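Local structure of LipS lipolytic enzyme (Unidentified, 4FBL) at residues Ala110-Leu115 with Pro142-Gly147; Trp114-Glu117 with Val121-Met124. The protein is a thermostable lipolytic enzyme of the alpha/beta-hydrolase fold that probably hydrolyses ester bonds of lipids and related esters. One frame throughout, in Å; residues are numbered along the deposited sequence.

Contact 1 of 2, residues Ala110-Leu115 with Pro142-Gly147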
loop_
_atom_site.group_PDB
_atom_site.type_symbol
_atom_site.label_atom_id
_atom_site.label_comp_id
_atom_site.label_asym_id
_atom_site.label_seq_id
_atom_site.Cartn_x
_atom_site.Cartn_y
_atom_site.Cartn_z
ATOM N N ALA C 110 -14.487 -10.148 11.911
ATOM C CA ALA C 110 -15.467 -11.156 12.338
ATOM C C ALA C 110 -14.847 -12.218 13.281
ATOM O O ALA C 110 -15.541 -12.711 14.174
ATOM C CB ALA C 110 -16.081 -11.903 11.108
ATOM N N ALA C 111 -13.606 -12.627 13.068
ATOM C CA ALA C 111 -12.961 -13.600 14.011
ATOM C C ALA C 111 -12.774 -12.929 15.400
ATOM O O ALA C 111 -12.897 -13.561 16.501
ATOM C CB ALA C 111 -11.551 -14.099 13.429
ATOM N N MET C 112 -12.461 -11.636 15.371
ATOM C CA MET C 112 -12.313 -10.848 16.639
ATOM C C MET C 112 -13.666 -10.791 17.300
ATOM O O MET C 112 -13.752 -10.939 18.496
ATOM C CB MET C 112 -11.937 -9.380 16.402
ATOM C CG MET C 112 -10.464 -9.211 16.174
ATOM S SD MET C 112 -10.015 -7.512 15.751
ATOM C CE MET C 112 -10.585 -6.676 17.270
ATOM N N ARG C 113 -14.738 -10.585 16.536
ATOM C CA ARG C 113 -16.071 -10.544 17.160
ATOM C C ARG C 113 -16.469 -11.911 17.741
ATOM O O ARG C 113 -17.099 -11.968 18.792
ATOM C CB ARG C 113 -17.114 -10.009 16.176
ATOM C CG ARG C 113 -16.776 -8.509 15.892
ATOM C CD ARG C 113 -17.600 -7.879 14.779
ATOM N NE ARG C 113 -17.422 -6.425 14.753
ATOM C CZ ARG C 113 -17.811 -5.619 13.761
ATOM N NH1 ARG C 113 -18.381 -6.132 12.664
ATOM N NH2 ARG C 113 -17.603 -4.298 13.854
ATOM N N TRP C 114 -16.086 -12.995 17.076
ATOM C CA TRP C 114 -16.426 -14.363 17.517
ATOM C C TRP C 114 -15.697 -14.658 18.846
ATOM O O TRP C 114 -16.301 -15.237 19.787
ATOM C CB TRP C 114 -16.045 -15.364 16.420
ATOM C CG TRP C 114 -16.321 -16.806 16.721
ATOM C CD1 TRP C 114 -17.435 -17.516 16.369
ATOM C CD2 TRP C 114 -15.444 -17.748 17.416
ATOM N NE1 TRP C 114 -17.312 -18.841 16.803
ATOM C CE2 TRP C 114 -16.116 -19.006 17.455
ATOM C CE3 TRP C 114 -14.165 -17.638 18.039
ATOM C CZ2 TRP C 114 -15.531 -20.170 18.037
ATOM C CZ3 TRP C 114 -13.588 -18.785 18.666
ATOM C CH2 TRP C 114 -14.280 -20.040 18.666
ATOM N N LEU C 115 -14.428 -14.225 18.924
ATOM C CA LEU C 115 -13.627 -14.407 20.133
ATOM C C LEU C 115 -14.160 -13.553 21.260
ATOM O O LEU C 115 -14.200 -14.019 22.348
ATOM C CB LEU C 115 -12.150 -14.050 19.894
ATOM C CG LEU C 115 -11.355 -14.968 19.042
ATOM C CD1 LEU C 115 -9.991 -14.386 18.728
ATOM C CD2 LEU C 115 -11.159 -16.361 19.619
ATOM N N PRO C 142 -6.215 -0.408 19.346
ATOM C CA PRO C 142 -5.036 -0.436 20.174
ATOM C C PRO C 142 -5.218 -0.923 21.612
ATOM O O PRO C 142 -4.251 -1.204 22.234
ATOM C CB PRO C 142 -4.601 1.056 20.215
ATOM C CG PRO C 142 -5.383 1.752 19.208
ATOM C CD PRO C 142 -6.642 0.971 19.052
ATOM N N GLU C 143 -6.436 -1.016 22.121
ATOM C CA GLU C 143 -6.622 -1.454 23.498
ATOM C C GLU C 143 -7.160 -2.859 23.490
ATOM O O GLU C 143 -7.497 -3.383 24.558
ATOM C CB GLU C 143 -7.745 -0.639 24.198
ATOM C CG GLU C 143 -7.695 0.814 23.947
ATOM C CD GLU C 143 -6.940 1.528 25.010
ATOM O OE1 GLU C 143 -5.793 1.168 25.321
ATOM O OE2 GLU C 143 -7.511 2.473 25.558
ATOM N N ARG C 144 -7.323 -3.471 22.322
ATOM C CA ARG C 144 -8.152 -4.606 22.331
ATOM C C ARG C 144 -7.357 -5.886 22.677
ATOM O O ARG C 144 -7.894 -6.843 23.251
ATOM C CB ARG C 144 -8.757 -4.739 20.996
ATOM C CG ARG C 144 -9.882 -5.714 21.129
ATOM C CD ARG C 144 -10.794 -5.453 19.952
ATOM N NE ARG C 144 -11.843 -4.440 20.118
ATOM C CZ ARG C 144 -12.864 -4.304 19.261
ATOM N NH1 ARG C 144 -12.978 -5.100 18.178
ATOM N NH2 ARG C 144 -13.783 -3.373 19.496
ATOM N N PHE C 145 -6.075 -5.912 22.303
ATOM C CA PHE C 145 -5.279 -7.145 22.429
ATOM C C PHE C 145 -4.407 -7.093 23.656
ATOM O O PHE C 145 -3.818 -6.061 23.957
ATOM C CB PHE C 145 -4.436 -7.377 21.152
ATOM C CG PHE C 145 -5.293 -7.752 19.963
ATOM C CD1 PHE C 145 -5.691 -9.080 19.783
ATOM C CD2 PHE C 145 -5.786 -6.779 19.116
ATOM C CE1 PHE C 145 -6.578 -9.467 18.722
ATOM C CE2 PHE C 145 -6.625 -7.156 18.023
ATOM C CZ PHE C 145 -6.975 -8.498 17.847
ATOM N N ALA C 146 -4.306 -8.201 24.354
ATOM C CA ALA C 146 -3.276 -8.303 25.462
ATOM C C ALA C 146 -1.834 -8.593 24.914
ATOM O O ALA C 146 -0.831 -8.425 25.613
ATOM C CB ALA C 146 -3.682 -9.413 26.484
ATOM N N GLY C 147 -1.709 -9.004 23.676
ATOM C CA GLY C 147 -0.400 -9.339 23.129
ATOM C C GLY C 147 -0.502 -9.815 21.685
ATOM O O GLY C 147 -1.559 -10.296 21.246
#

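Contact 2 of 2, residues Trp114-Glu117 with Val121-Met124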
loop_
_atom_site.group_PDB
_atom_site.type_symbol
_atom_site.label_atom_id
_atom_site.label_comp_id
_atom_site.label_asym_id
_atom_site.label_seq_id
_atom_site.Cartn_x
_atom_site.Cartn_y
_atom_site.Cartn_z
ATOM N N TRP C 114 -16.086 -12.995 17.076
ATOM C CA TRP C 114 -16.426 -14.363 17.517
ATOM C C TRP C 114 -15.697 -14.658 18.846
ATOM O O TRP C 114 -16.301 -15.237 19.787
ATOM C CB TRP C 114 -16.045 -15.364 16.420
ATOM C CG TRP C 114 -16.321 -16.806 16.721
ATOM C CD1 TRP C 114 -17.435 -17.516 16.369
ATOM C CD2 TRP C 114 -15.444 -17.748 17.416
ATOM N NE1 TRP C 114 -17.312 -18.841 16.803
ATOM C CE2 TRP C 114 -16.116 -19.006 17.455
ATOM C CE3 TRP C 114 -14.165 -17.638 18.039
ATOM C CZ2 TRP C 114 -15.531 -20.170 18.037
ATOM C CZ3 TRP C 114 -13.588 -18.785 18.666
ATOM C CH2 TRP C 114 -14.280 -20.040 18.666
ATOM N N LEU C 115 -14.428 -14.225 18.924
ATOM C CA LEU C 115 -13.627 -14.407 20.133
ATOM C C LEU C 115 -14.160 -13.553 21.260
ATOM O O LEU C 115 -14.200 -14.019 22.348
ATOM C CB LEU C 115 -12.150 -14.050 19.894
ATOM C CG LEU C 115 -11.355 -14.968 19.042
ATOM C CD1 LEU C 115 -9.991 -14.386 18.728
ATOM C CD2 LEU C 115 -11.159 -16.361 19.619
ATOM N N GLU C 116 -14.595 -12.339 20.996
ATOM C CA GLU C 116 -15.091 -11.467 22.046
ATOM C C GLU C 116 -16.422 -11.954 22.647
ATOM O O GLU C 116 -16.664 -11.768 23.798
ATOM C CB GLU C 116 -15.260 -10.043 21.546
ATOM C CG GLU C 116 -14.020 -9.269 21.616
ATOM C CD GLU C 116 -13.981 -8.233 20.516
ATOM O OE1 GLU C 116 -12.895 -7.693 20.267
ATOM O OE2 GLU C 116 -15.008 -7.963 19.866
ATOM N N GLU C 117 -17.285 -12.561 21.849
ATOM C CA GLU C 117 -18.415 -13.312 22.406
ATOM C C GLU C 117 -18.037 -14.360 23.473
ATOM O O GLU C 117 -18.758 -14.539 24.421
ATOM C CB GLU C 117 -19.212 -13.966 21.241
ATOM C CG GLU C 117 -20.074 -12.926 20.468
ATOM C CD GLU C 117 -20.672 -13.470 19.123
ATOM O OE1 GLU C 117 -20.519 -14.623 18.715
ATOM O OE2 GLU C 117 -21.347 -12.716 18.442
ATOM N N VAL C 121 -10.045 -11.785 27.121
ATOM C CA VAL C 121 -8.654 -11.382 26.784
ATOM C C VAL C 121 -8.383 -11.957 25.390
ATOM O O VAL C 121 -8.737 -13.102 25.159
ATOM C CB VAL C 121 -7.667 -12.085 27.786
ATOM C CG1 VAL C 121 -6.244 -11.580 27.647
ATOM C CG2 VAL C 121 -8.176 -11.872 29.176
ATOM N N LEU C 122 -7.740 -11.178 24.498
ATOM C CA LEU C 122 -7.452 -11.680 23.168
ATOM C C LEU C 122 -6.004 -11.569 22.860
ATOM O O LEU C 122 -5.394 -10.592 23.223
ATOM C CB LEU C 122 -8.225 -10.807 22.168
ATOM C CG LEU C 122 -9.692 -11.184 21.861
ATOM C CD1 LEU C 122 -10.756 -11.186 22.977
ATOM C CD2 LEU C 122 -10.184 -10.410 20.569
ATOM N N PHE C 123 -5.452 -12.558 22.140
ATOM C CA PHE C 123 -4.131 -12.415 21.494
ATOM C C PHE C 123 -4.278 -12.643 19.977
ATOM O O PHE C 123 -5.222 -13.276 19.551
ATOM C CB PHE C 123 -3.103 -13.431 22.038
ATOM C CG PHE C 123 -2.749 -13.214 23.498
ATOM C CD1 PHE C 123 -3.677 -13.574 24.504
ATOM C CD2 PHE C 123 -1.530 -12.602 23.875
ATOM C CE1 PHE C 123 -3.419 -13.399 25.830
ATOM C CE2 PHE C 123 -1.263 -12.393 25.274
ATOM C CZ PHE C 123 -2.254 -12.843 26.225
ATOM N N MET C 124 -3.269 -12.239 19.195
ATOM C CA MET C 124 -3.343 -12.554 17.786
ATOM C C MET C 124 -1.935 -12.861 17.325
ATOM O O MET C 124 -0.953 -12.292 17.799
ATOM C CB MET C 124 -4.015 -11.374 16.995
ATOM C CG MET C 124 -4.019 -11.744 15.434
ATOM S SD MET C 124 -5.025 -10.481 14.615
ATOM C CE MET C 124 -4.793 -11.070 12.900
#

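Contact 1 of 2, residues Ala110-Leu115 with Pro142-Gly147
Met112 reaches out from helix 101-118 and brings its sulfur to the rim of the Phe145 ring, with SD 3.8 Å from Phe145 CZ. The sulfur sits 5.0 Å from the ring centroid and 75° off the ring normal, a Met-aromatic contact made at the edge and not over a face. The methylene before it joins in, Met112 CG lying 3.9 Å from Phe145 CZ, and the two side chains run at about a right angle. The thioether is extended as far as the sulfur and then bends at its last torsion (chi3 61°), which turns the methyl CE to the side on which Arg144 lies; the very close approach modelled there is doubtful. Arg144 in turn bends at chi3 (-88°), and its NH1 lies on the side of Glu116, a later residue of the same helix. Further out, Met112 also rests on Leu55 of strand 52-57 and on Phe141, while Phe145 lies on Leu122 and Met124 of strand 121-127, so that both partners are backed by the central sheet. With an alanine at Met112, the Phe145 edge would probably lose its sulfur partner, and a gap is likely to open between the helix and the loop. Helix 101-118 and the loop that leads into strand 147-151 are thus joined, within the alpha/beta-hydrolase fold, largely through one flexible side chain. Its soft, polarisable sulfur meets the C-H edge of a buried ring, a pairing that probably gains from dispersion and a weak electrostatic attraction, and the exposed Arg144 borders it.

Contact 2 of 2, residues Trp114-Glu117 with Val121-Met124
Leu122 of strand 121-127 has its side chain directed from CB toward the helix; both of its methyls lie against Glu116 CG, and CD2 is also neared by Glu116 OE1 and Leu115 CB. The Leu122 and Glu116 side chains cross at about a right angle: Glu116 CG lies 4.0 Å from Leu122 CD1 and is almost as near the other methyl. Further along the same glutamate, OE1 approaches Leu122 CD2 at 3.9 Å, so a charged group passes the leucine by van der Waals contact alone. A slight bend in the glutamate at chi2 (149°) goes with this placing: its aliphatic part packs on the leucine while the carboxylate extends toward Arg144 in a long, weak ion pair. Leu115 adds only its first carbon, CB standing 4.2 Å from Leu122 CD2. Leu115 also packs on Leu55, Thr80 and Ala82 of strands 52-57 and 80-83. Phe123, next along the strand, sends its CB away from the helix, so Leu122 carries the strand's share of this meeting. The tight connection from helix 101-118 into strand 121-127 completes a right-handed beta-alpha-beta unit with strand 80-83, and the strand runs on to a probable nucleophile elbow at Ser128, well beyond this contact. Chemically the join is apolar at its centre and amphipathic at its margin: leucine methyls are buried against methylenes, and the carboxylate is left at the edge, where an arginine can probably offset part of its charge.

Contacts 1 and 2 are centred 4 Å apart and share helix 101-118, which meets the loop at 142-147 in the first and strand 121-127 in the second. Both are largely buried, yet each has a charged margin, Arg144 in contact 1 and Glu116 in contact 2, and these two residues face each other across a long, weak ion pair. The inner chemistry differs: a thioether at an aromatic edge joins helix to loop, whereas aliphatic carbons join helix to strand. Backbone pairing then ties the second partners together, Ala146 N lying 2.9 Å from Leu122 O in a probable hydrogen bond.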